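Acetyl-CoA acetyltransferase A (Ascaris suum, PDB 6BJA) is a thiolase that binds coenzyme A and probably acts as an acetyl-CoA C-acetyltransferase in lipid metabolism. Local coordinates at residues A[18-28]-A[219-227]; A[295-304]-A[326-337]. One frame throughout, in Å; residues are numbered along the deposited sequence.

Contact 1: residues A[18-28]-A[219-227]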
loop_
_atom_site.group_PDB
_atom_site.type_symbol
_atom_site.label_atom_id
_atom_site.label_comp_id
_atom_site.label_asym_id
_atom_site.label_seq_id
_atom_site.Cartn_x
_atom_site.Cartn_y
_atom_site.Cartn_z
ATOM N N ARG A 18 7.621 9.609 -34.271
ATOM C CA ARG A 18 6.871 9.403 -33.041
ATOM C C ARG A 18 6.127 8.078 -33.056
ATOM O O ARG A 18 5.816 7.563 -34.100
ATOM C CB ARG A 18 5.880 10.547 -32.847
ATOM C CG ARG A 18 4.736 10.570 -33.870
ATOM C CD ARG A 18 3.764 11.666 -33.539
ATOM N NE ARG A 18 2.541 11.725 -34.342
ATOM C CZ ARG A 18 1.412 11.083 -34.067
ATOM N NH1 ARG A 18 1.338 10.225 -33.069
ATOM N NH2 ARG A 18 0.328 11.311 -34.806
ATOM N N THR A 19 5.842 7.529 -31.887
ATOM C CA THR A 19 4.899 6.439 -31.783
ATOM C C THR A 19 3.499 6.969 -32.021
ATOM O O THR A 19 3.240 8.169 -31.869
ATOM C CB THR A 19 4.940 5.766 -30.401
ATOM O OG1 THR A 19 4.449 6.698 -29.422
ATOM C CG2 THR A 19 6.326 5.293 -30.036
ATOM N N PRO A 20 2.565 6.084 -32.382
ATOM C CA PRO A 20 1.170 6.429 -32.163
ATOM C C PRO A 20 0.990 6.696 -30.677
ATOM O O PRO A 20 1.748 6.170 -29.841
ATOM C CB PRO A 20 0.402 5.183 -32.581
ATOM C CG PRO A 20 1.427 4.318 -33.299
ATOM C CD PRO A 20 2.723 4.661 -32.650
ATOM N N ILE A 21 -0.015 7.484 -30.351
ATOM C CA ILE A 21 -0.299 7.829 -28.964
ATOM C C ILE A 21 -1.450 6.953 -28.487
ATOM O O ILE A 21 -2.511 6.935 -29.110
ATOM C CB ILE A 21 -0.640 9.314 -28.822
ATOM C CG1 ILE A 21 0.557 10.181 -29.239
ATOM C CG2 ILE A 21 -1.065 9.613 -27.411
ATOM C CD1 ILE A 21 0.215 11.638 -29.438
ATOM N N ALA A 22 -1.238 6.194 -27.413
ATOM C CA ALA A 22 -2.253 5.268 -26.919
ATOM C C ALA A 22 -3.001 5.855 -25.727
ATOM O O ALA A 22 -2.494 6.736 -25.010
ATOM C CB ALA A 22 -1.629 3.920 -26.544
ATOM N N SER A 23 -4.234 5.395 -25.550
ATOM C CA SER A 23 -5.040 5.788 -24.408
ATOM C C SER A 23 -4.521 5.206 -23.093
ATOM O O SER A 23 -3.721 4.276 -23.048
ATOM C CB SER A 23 -6.485 5.361 -24.614
ATOM O OG SER A 23 -6.992 5.994 -25.773
ATOM N N PHE A 24 -4.991 5.783 -22.001
ATOM C CA PHE A 24 -4.634 5.316 -20.672
ATOM C C PHE A 24 -5.067 3.880 -20.410
ATOM O O PHE A 24 -6.236 3.532 -20.633
ATOM C CB PHE A 24 -5.281 6.276 -19.686
ATOM C CG PHE A 24 -4.980 6.018 -18.245
ATOM C CD1 PHE A 24 -3.674 6.015 -17.764
ATOM C CD2 PHE A 24 -6.015 5.867 -17.342
ATOM C CE1 PHE A 24 -3.414 5.825 -16.411
ATOM C CE2 PHE A 24 -5.766 5.682 -15.986
ATOM C CZ PHE A 24 -4.466 5.662 -15.524
ATOM N N ARG A 25 -4.125 3.060 -19.932
ATOM C CA ARG A 25 -4.368 1.655 -19.618
ATOM C C ARG A 25 -4.914 0.918 -20.835
ATOM O O ARG A 25 -5.830 0.108 -20.724
ATOM C CB ARG A 25 -5.340 1.509 -18.444
ATOM C CG ARG A 25 -4.949 2.257 -17.166
ATOM C CD ARG A 25 -3.683 1.718 -16.550
ATOM N NE ARG A 25 -3.758 0.291 -16.252
ATOM C CZ ARG A 25 -2.725 -0.471 -15.906
ATOM N NH1 ARG A 25 -1.505 0.048 -15.770
ATOM N NH2 ARG A 25 -2.911 -1.770 -15.689
ATOM N N SER A 26 -4.324 1.200 -21.989
ATOM C CA SER A 26 -4.742 0.598 -23.253
ATOM C C SER A 26 -3.610 -0.218 -23.869
ATOM O O SER A 26 -2.869 -0.906 -23.164
ATOM C CB SER A 26 -5.216 1.708 -24.199
ATOM O OG SER A 26 -5.855 1.168 -25.351
ATOM N N THR A 27 -3.489 -0.138 -25.188
ATOM C CA THR A 27 -2.645 -1.021 -25.958
ATOM C C THR A 27 -1.170 -1.023 -25.568
ATOM O O THR A 27 -0.507 -2.053 -25.671
ATOM C CB THR A 27 -2.781 -0.650 -27.437
ATOM O OG1 THR A 27 -4.180 -0.665 -27.795
ATOM C CG2 THR A 27 -2.003 -1.611 -28.328
ATOM N N LEU A 28 -0.664 0.105 -25.080
ATOM C CA LEU A 28 0.745 0.195 -24.726
ATOM C C LEU A 28 1.013 -0.019 -23.237
ATOM O O LEU A 28 2.126 0.203 -22.794
ATOM C CB LEU A 28 1.319 1.554 -25.142
ATOM C CG LEU A 28 1.278 1.869 -26.637
ATOM C CD1 LEU A 28 1.887 3.233 -26.872
ATOM C CD2 LEU A 28 2.002 0.800 -27.455
ATOM N N LEU A 219 0.519 -1.526 -32.689
ATOM C CA LEU A 219 -0.214 -0.264 -32.662
ATOM C C LEU A 219 0.298 0.594 -33.805
ATOM O O LEU A 219 1.488 0.879 -33.874
ATOM C CB LEU A 219 -0.035 0.445 -31.321
ATOM C CG LEU A 219 -0.786 1.761 -31.203
ATOM C CD1 LEU A 219 -2.299 1.513 -31.164
ATOM C CD2 LEU A 219 -0.313 2.533 -29.983
ATOM N N THR A 220 -0.605 0.987 -34.710
ATOM C CA THR A 220 -0.227 1.742 -35.900
ATOM C C THR A 220 -0.902 3.107 -36.039
ATOM O O THR A 220 -0.525 3.883 -36.911
ATOM C CB THR A 220 -0.552 0.937 -37.172
ATOM O OG1 THR A 220 -1.963 0.732 -37.251
ATOM C CG2 THR A 220 0.182 -0.390 -37.140
ATOM N N GLU A 221 -1.890 3.386 -35.182
ATOM C CA GLU A 221 -2.701 4.612 -35.257
ATOM C C GLU A 221 -2.958 5.168 -33.860
ATOM O O GLU A 221 -3.130 4.412 -32.921
ATOM C CB GLU A 221 -4.059 4.357 -35.928
ATOM C CG GLU A 221 -4.002 3.838 -37.325
ATOM C CD GLU A 221 -5.390 3.779 -37.952
ATOM O OE1 GLU A 221 -6.397 3.962 -37.224
ATOM O OE2 GLU A 221 -5.457 3.563 -39.178
ATOM N N ASP A 222 -2.988 6.488 -33.739
ATOM C CA ASP A 222 -3.397 7.136 -32.513
ATOM C C ASP A 222 -4.759 6.614 -32.067
ATOM O O ASP A 222 -5.633 6.354 -32.902
ATOM C CB ASP A 222 -3.468 8.657 -32.700
ATOM C CG ASP A 222 -2.129 9.276 -33.067
ATOM O OD1 ASP A 222 -1.074 8.865 -32.513
ATOM O OD2 ASP A 222 -2.123 10.192 -33.907
ATOM N N GLU A 223 -4.952 6.469 -30.763
ATOM C CA GLU A 223 -6.192 5.914 -30.227
ATOM C C GLU A 223 -7.233 6.935 -29.801
ATOM O O GLU A 223 -8.418 6.687 -29.929
ATOM C CB GLU A 223 -5.883 5.005 -29.025
ATOM C CG GLU A 223 -5.067 3.798 -29.380
ATOM C CD GLU A 223 -5.017 2.727 -28.289
ATOM O OE1 GLU A 223 -5.087 3.074 -27.087
ATOM O OE2 GLU A 223 -4.917 1.522 -28.642
ATOM N N GLU A 224 -6.809 8.067 -29.242
ATOM C CA GLU A 224 -7.768 8.940 -28.570
ATOM C C GLU A 224 -8.796 9.533 -29.510
ATOM O O GLU A 224 -9.944 9.723 -29.112
ATOM C CB GLU A 224 -7.047 10.071 -27.836
ATOM C CG GLU A 224 -7.986 11.197 -27.320
ATOM C CD GLU A 224 -9.088 10.742 -26.348
ATOM O OE1 GLU A 224 -8.878 9.741 -25.604
ATOM O OE2 GLU A 224 -10.161 11.428 -26.295
ATOM N N TYR A 225 -8.409 9.849 -30.741
ATOM C CA TYR A 225 -9.304 10.633 -31.599
ATOM C C TYR A 225 -10.552 9.838 -31.962
ATOM O O TYR A 225 -11.575 10.428 -32.341
ATOM C CB TYR A 225 -8.575 11.107 -32.856
ATOM C CG TYR A 225 -8.435 10.069 -33.953
ATOM C CD1 TYR A 225 -7.350 9.212 -33.986
ATOM C CD2 TYR A 225 -9.381 9.967 -34.961
ATOM C CE1 TYR A 225 -7.213 8.261 -34.975
ATOM C CE2 TYR A 225 -9.253 9.018 -35.955
ATOM C CZ TYR A 225 -8.174 8.176 -35.963
ATOM O OH TYR A 225 -8.037 7.221 -36.964
ATOM N N LYS A 226 -10.474 8.513 -31.839
ATOM C CA LYS A 226 -11.621 7.648 -32.151
ATOM C C LYS A 226 -12.665 7.590 -31.035
ATOM O O LYS A 226 -13.759 7.041 -31.233
ATOM C CB LYS A 226 -11.135 6.230 -32.464
ATOM C CG LYS A 226 -10.135 6.186 -33.598
ATOM C CD LYS A 226 -9.609 4.777 -33.832
ATOM C CE LYS A 226 -8.145 4.784 -34.258
ATOM N NZ LYS A 226 -7.671 3.440 -34.680
ATOM N N ARG A 227 -12.353 8.183 -29.886
ATOM C CA ARG A 227 -13.168 8.012 -28.684
ATOM C C ARG A 227 -14.201 9.107 -28.485
ATOM O O ARG A 227 -14.983 9.043 -27.541
ATOM C CB ARG A 227 -12.276 7.935 -27.449
ATOM C CG ARG A 227 -11.303 6.815 -27.574
ATOM C CD ARG A 227 -10.689 6.359 -26.268
ATOM N NE ARG A 227 -9.863 5.199 -26.607
ATOM C CZ ARG A 227 -9.433 4.274 -25.760
ATOM N NH1 ARG A 227 -9.716 4.345 -24.459
ATOM N NH2 ARG A 227 -8.700 3.280 -26.235
HETATM O O HOH W 1 -4.176 9.076 -29.257
#
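Where strand 11-23 of the thiolase N-terminal domain runs out into a type II beta turn at Ser-23 to Ser-26, two neighbouring carboxylates, Asp-222 and Glu-223, hold the loop 219-227 against it. Asp-222 meets Arg-18 end-on, in a bidentate salt bridge. NH1 of Arg-18 reaches OD1 of Asp-222 at 2.8 Å and NH2 reaches OD2 at 2.8 Å, each on the syn lone pair, with guanidinium and carboxylate only 11° from coplanar. The anti lone pair of OD1 takes the backbone N of Ile-21 (2.8 Å), which fixes the rotation of the carboxylate. Trp-195 adds a further hydrogen bond to OD2 of Asp-222, and Glu-203 forms a second salt bridge at NE of Arg-18.

One residue on, the backbone N of Glu-223 donates to O of Ile-21 (3.0 Å), and a water links that same carbonyl to the N of Glu-224. The Glu-223 side chain is extended beyond CG (chi2 -167°), which carries its carboxylate across to the turn. Its OE1 accepts from N of Ser-23 (2.9 Å) on the anti side and from OG of Ser-26 (2.7 Å) on the syn side, both tilted out of the carboxylate plane. OE2 is met by OG1 of Thr-27 in a bond so short that its exact length is doubtful. Beside these polar bonds, CD2 of Leu-219 packs against CB of Pro-20, CB of Ala-22 and CG of Leu-28 (3.8 Å from Leu-219 CD2). OE2 of Glu-224 is hydrogen-bonded to OH of the CoA-binding Tyr-188. At Arg-227 the guanidinium lies flat over Ser-23: its CZ sits 3.0 Å from OG of Ser-23, which lies over one face, where no N-H points at it.

Contact 2: residues A[295-304]-A[326-337]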
loop_
_atom_site.group_PDB
_atom_site.type_symbol
_atom_site.label_atom_id
_atom_site.label_comp_id
_atom_site.label_asym_id
_atom_site.label_seq_id
_atom_site.Cartn_x
_atom_site.Cartn_y
_atom_site.Cartn_z
ATOM N N PHE A 295 -0.440 29.941 -16.606
ATOM C CA PHE A 295 0.425 29.164 -17.510
ATOM C C PHE A 295 -0.108 29.087 -18.945
ATOM O O PHE A 295 0.670 29.058 -19.885
ATOM C CB PHE A 295 0.650 27.747 -16.961
ATOM C CG PHE A 295 -0.509 26.824 -17.132
ATOM C CD1 PHE A 295 -1.661 26.987 -16.387
ATOM C CD2 PHE A 295 -0.438 25.770 -18.024
ATOM C CE1 PHE A 295 -2.739 26.143 -16.545
ATOM C CE2 PHE A 295 -1.496 24.918 -18.175
ATOM C CZ PHE A 295 -2.656 25.100 -17.450
ATOM N N THR A 296 -1.426 29.119 -19.102
ATOM C CA THR A 296 -2.038 28.987 -20.405
ATOM C C THR A 296 -1.650 30.127 -21.360
ATOM O O THR A 296 -1.685 29.924 -22.563
ATOM C CB THR A 296 -3.583 28.919 -20.261
ATOM O OG1 THR A 296 -3.954 27.785 -19.461
ATOM C CG2 THR A 296 -4.269 28.764 -21.611
ATOM N N VAL A 297 -1.310 31.322 -20.856
ATOM C CA VAL A 297 -0.943 32.424 -21.752
ATOM C C VAL A 297 0.562 32.594 -21.963
ATOM O O VAL A 297 0.989 33.451 -22.741
ATOM C CB VAL A 297 -1.533 33.777 -21.268
ATOM C CG1 VAL A 297 -3.047 33.638 -21.105
ATOM C CG2 VAL A 297 -0.865 34.260 -20.001
ATOM N N ALA A 298 1.375 31.750 -21.330
ATOM C CA ALA A 298 2.820 31.817 -21.556
ATOM C C ALA A 298 3.261 31.524 -23.008
ATOM O O ALA A 298 4.244 32.095 -23.487
ATOM C CB ALA A 298 3.546 30.861 -20.596
ATOM N N PRO A 299 2.551 30.631 -23.725
ATOM C CA PRO A 299 3.073 30.359 -25.071
ATOM C C PRO A 299 3.108 31.573 -25.995
ATOM O O PRO A 299 4.089 31.744 -26.706
ATOM C CB PRO A 299 2.124 29.281 -25.602
ATOM C CG PRO A 299 1.722 28.541 -24.385
ATOM C CD PRO A 299 1.531 29.650 -23.333
ATOM N N ALA A 300 2.082 32.420 -25.978
ATOM C CA ALA A 300 2.098 33.571 -26.857
ATOM C C ALA A 300 3.219 34.520 -26.450
ATOM O O ALA A 300 3.803 35.182 -27.305
ATOM C CB ALA A 300 0.752 34.301 -26.833
ATOM N N LEU A 301 3.538 34.566 -25.158
ATOM C CA LEU A 301 4.638 35.403 -24.689
ATOM C C LEU A 301 5.971 34.893 -25.225
ATOM O O LEU A 301 6.806 35.668 -25.692
ATOM C CB LEU A 301 4.656 35.460 -23.159
ATOM C CG LEU A 301 5.510 36.556 -22.544
ATOM C CD1 LEU A 301 5.010 37.944 -22.966
ATOM C CD2 LEU A 301 5.472 36.407 -21.021
ATOM N N ALA A 302 6.150 33.578 -25.213
ATOM C CA ALA A 302 7.371 33.004 -25.747
ATOM C C ALA A 302 7.484 33.283 -27.241
ATOM O O ALA A 302 8.562 33.589 -27.745
ATOM C CB ALA A 302 7.414 31.514 -25.472
ATOM N N VAL A 303 6.366 33.175 -27.954
ATOM C CA VAL A 303 6.366 33.402 -29.399
ATOM C C VAL A 303 6.662 34.872 -29.734
ATOM O O VAL A 303 7.391 35.150 -30.681
ATOM C CB VAL A 303 5.024 32.974 -30.015
ATOM C CG1 VAL A 303 4.867 33.510 -31.452
ATOM C CG2 VAL A 303 4.908 31.471 -29.972
ATOM N N LYS A 304 6.128 35.807 -28.954
ATOM C CA LYS A 304 6.418 37.221 -29.204
ATOM C C LYS A 304 7.929 37.463 -29.139
ATOM O O LYS A 304 8.495 38.126 -30.004
ATOM C CB LYS A 304 5.666 38.110 -28.207
ATOM C CG LYS A 304 4.195 38.180 -28.520
ATOM C CD LYS A 304 3.414 38.964 -27.474
ATOM C CE LYS A 304 1.939 38.846 -27.740
ATOM N NZ LYS A 304 1.636 39.271 -29.136
ATOM N N PHE A 326 -5.451 22.131 -23.048
ATOM C CA PHE A 326 -6.896 22.317 -22.977
ATOM C C PHE A 326 -7.313 23.017 -24.258
ATOM O O PHE A 326 -6.480 23.622 -24.912
ATOM C CB PHE A 326 -7.290 23.164 -21.757
ATOM C CG PHE A 326 -6.823 22.575 -20.470
ATOM C CD1 PHE A 326 -7.614 21.676 -19.793
ATOM C CD2 PHE A 326 -5.563 22.866 -19.978
ATOM C CE1 PHE A 326 -7.181 21.086 -18.628
ATOM C CE2 PHE A 326 -5.108 22.278 -18.817
ATOM C CZ PHE A 326 -5.910 21.384 -18.142
ATOM N N SER A 327 -8.601 22.986 -24.594
ATOM C CA SER A 327 -9.064 23.750 -25.736
ATOM C C SER A 327 -8.730 25.235 -25.570
ATOM O O SER A 327 -8.392 25.929 -26.533
ATOM C CB SER A 327 -10.570 23.576 -25.918
ATOM O OG SER A 327 -10.857 22.284 -26.419
ATOM N N VAL A 328 -8.831 25.741 -24.352
ATOM C CA VAL A 328 -8.540 27.150 -24.129
ATOM C C VAL A 328 -7.087 27.487 -24.470
ATOM O O VAL A 328 -6.798 28.615 -24.853
ATOM C CB VAL A 328 -8.872 27.593 -22.675
ATOM C CG1 VAL A 328 -8.137 26.745 -21.620
ATOM C CG2 VAL A 328 -8.561 29.079 -22.473
ATOM N N THR A 329 -6.170 26.513 -24.370
ATOM C CA THR A 329 -4.783 26.776 -24.726
ATOM C C THR A 329 -4.670 27.215 -26.190
ATOM O O THR A 329 -3.968 28.175 -26.517
ATOM C CB THR A 329 -3.927 25.537 -24.504
ATOM O OG1 THR A 329 -4.312 24.922 -23.268
ATOM C CG2 THR A 329 -2.440 25.891 -24.473
ATOM N N GLY A 330 -5.361 26.491 -27.068
ATOM C CA GLY A 330 -5.374 26.832 -28.475
ATOM C C GLY A 330 -6.072 28.145 -28.764
ATOM O O GLY A 330 -5.551 28.999 -29.481
ATOM N N LEU A 331 -7.258 28.298 -28.198
ATOM C CA LEU A 331 -8.042 29.520 -28.414
ATOM C C LEU A 331 -7.305 30.774 -27.945
ATOM O O LEU A 331 -7.299 31.800 -28.622
ATOM C CB LEU A 331 -9.372 29.418 -27.694
ATOM C CG LEU A 331 -10.363 28.468 -28.364
ATOM C CD1 LEU A 331 -11.519 28.185 -27.451
ATOM C CD2 LEU A 331 -10.862 29.020 -29.714
ATOM N N ALA A 332 -6.688 30.700 -26.771
ATOM C CA ALA A 332 -5.999 31.861 -26.228
ATOM C C ALA A 332 -4.818 32.242 -27.117
ATOM O O ALA A 332 -4.556 33.413 -27.360
ATOM C CB ALA A 332 -5.537 31.591 -24.802
ATOM N N PHE A 333 -4.087 31.235 -27.586
ATOM C CA PHE A 333 -2.919 31.453 -28.415
ATOM C C PHE A 333 -3.308 32.144 -29.718
ATOM O O PHE A 333 -2.694 33.135 -30.119
ATOM C CB PHE A 333 -2.255 30.080 -28.660
ATOM C CG PHE A 333 -0.964 30.106 -29.429
ATOM C CD1 PHE A 333 0.237 30.437 -28.790
ATOM C CD2 PHE A 333 -0.920 29.688 -30.760
ATOM C CE1 PHE A 333 1.448 30.387 -29.487
ATOM C CE2 PHE A 333 0.288 29.650 -31.458
ATOM C CZ PHE A 333 1.467 30.002 -30.822
ATOM N N ILE A 334 -4.319 31.579 -30.384
ATOM C CA ILE A 334 -4.817 32.095 -31.655
ATOM C C ILE A 334 -5.321 33.531 -31.490
ATOM O O ILE A 334 -5.028 34.397 -32.323
ATOM C CB ILE A 334 -5.914 31.171 -32.188
ATOM C CG1 ILE A 334 -5.318 29.840 -32.624
ATOM C CG2 ILE A 334 -6.632 31.796 -33.381
ATOM C CD1 ILE A 334 -6.330 28.778 -32.867
ATOM N N LYS A 335 -6.056 33.780 -30.416
ATOM C CA LYS A 335 -6.613 35.109 -30.189
ATOM C C LYS A 335 -5.535 36.136 -29.886
ATOM O O LYS A 335 -5.533 37.250 -30.423
ATOM C CB LYS A 335 -7.634 35.068 -29.044
ATOM C CG LYS A 335 -8.438 36.360 -28.889
ATOM C CD LYS A 335 -9.292 36.534 -30.133
ATOM C CE LYS A 335 -10.092 37.807 -30.165
ATOM N NZ LYS A 335 -10.734 37.845 -31.522
ATOM N N GLU A 336 -4.606 35.776 -29.013
ATOM C CA GLU A 336 -3.579 36.714 -28.596
ATOM C C GLU A 336 -2.657 37.110 -29.747
ATOM O O GLU A 336 -2.282 38.277 -29.877
ATOM C CB GLU A 336 -2.775 36.111 -27.451
ATOM C CG GLU A 336 -1.789 37.064 -26.860
ATOM C CD GLU A 336 -2.438 38.212 -26.118
ATOM O OE1 GLU A 336 -3.576 38.057 -25.631
ATOM O OE2 GLU A 336 -1.783 39.263 -26.006
ATOM N N LEU A 337 -2.301 36.144 -30.591
ATOM C CA LEU A 337 -1.394 36.386 -31.704
ATOM C C LEU A 337 -2.111 36.761 -32.999
ATOM O O LEU A 337 -1.456 36.996 -34.016
ATOM C CB LEU A 337 -0.546 35.143 -31.956
ATOM C CG LEU A 337 0.390 34.851 -30.789
ATOM C CD1 LEU A 337 1.042 33.506 -30.983
ATOM C CD2 LEU A 337 1.457 35.925 -30.631
HETATM O O HOH W 2 -1.736 29.200 -25.234
HETATM O O HOH W 3 -3.086 25.544 -20.978
#
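This is a buried helix-helix contact in the thiolase C-terminal domain, in which Ala-300 and Val-303 of helix 298-310 meet Phe-333 and Leu-337 of helix 327-337. The two segment axes pass 9.2 Å apart at a crossing angle of -38°. CB of Ala-300 is small enough to let in CG of Glu-336 (3.8 Å) and CG of Leu-337 (4.0 Å). Phe-333 swings CG away from its backbone N (chi1 -176°), and CE1, at the edge of the Phe-333 ring, lies 3.7 Å from CG2 of Val-303; CB of Pro-299 touches CD1 of the same ring. The other branch of Val-303, CG1, lies against CD1 of Leu-337 (3.9 Å).

Ahead of helix 298-310, at the 3-10 turn 295-297, two waters join the packing. One donates to the carbonyls of Thr-296 and Thr-329 (2.8 Å from each O), and a second joins their OG1 atoms, while CG2 of Thr-296 rests on CA of Thr-329. Beyond it, Phe-326, which lines the coenzyme A pocket, brings CE2 to the ring edge of Phe-295. Helix 298-310 itself lies on strand 388-396, as the connection of a beta-alpha-beta crossover between the parallel strands 280-289 and 319-322 of the layered thiolase fold.

In the fold
Contacts 1 and 2 are both largely buried, but they lie in different halves of the thiolase, with centres about 26 Å apart and nearest atoms about 11 Å apart. Contact 1 ties a loop to the end of a sheet strand through carboxylates, an arginine and backbone N-H groups. Contact 2 joins two helices, with no direct hydrogen bond between its segments; apolar side chains do the work and two waters bridge Thr-296 and Thr-329 at one end. They share no helix or strand, although strand 11-23 of contact 1 and strand 388-396, on which contact 2 rests, belong to one mixed sheet. Each approaches bound coenzyme A at one margin, contact 1 through Glu-224 and contact 2 through Phe-326.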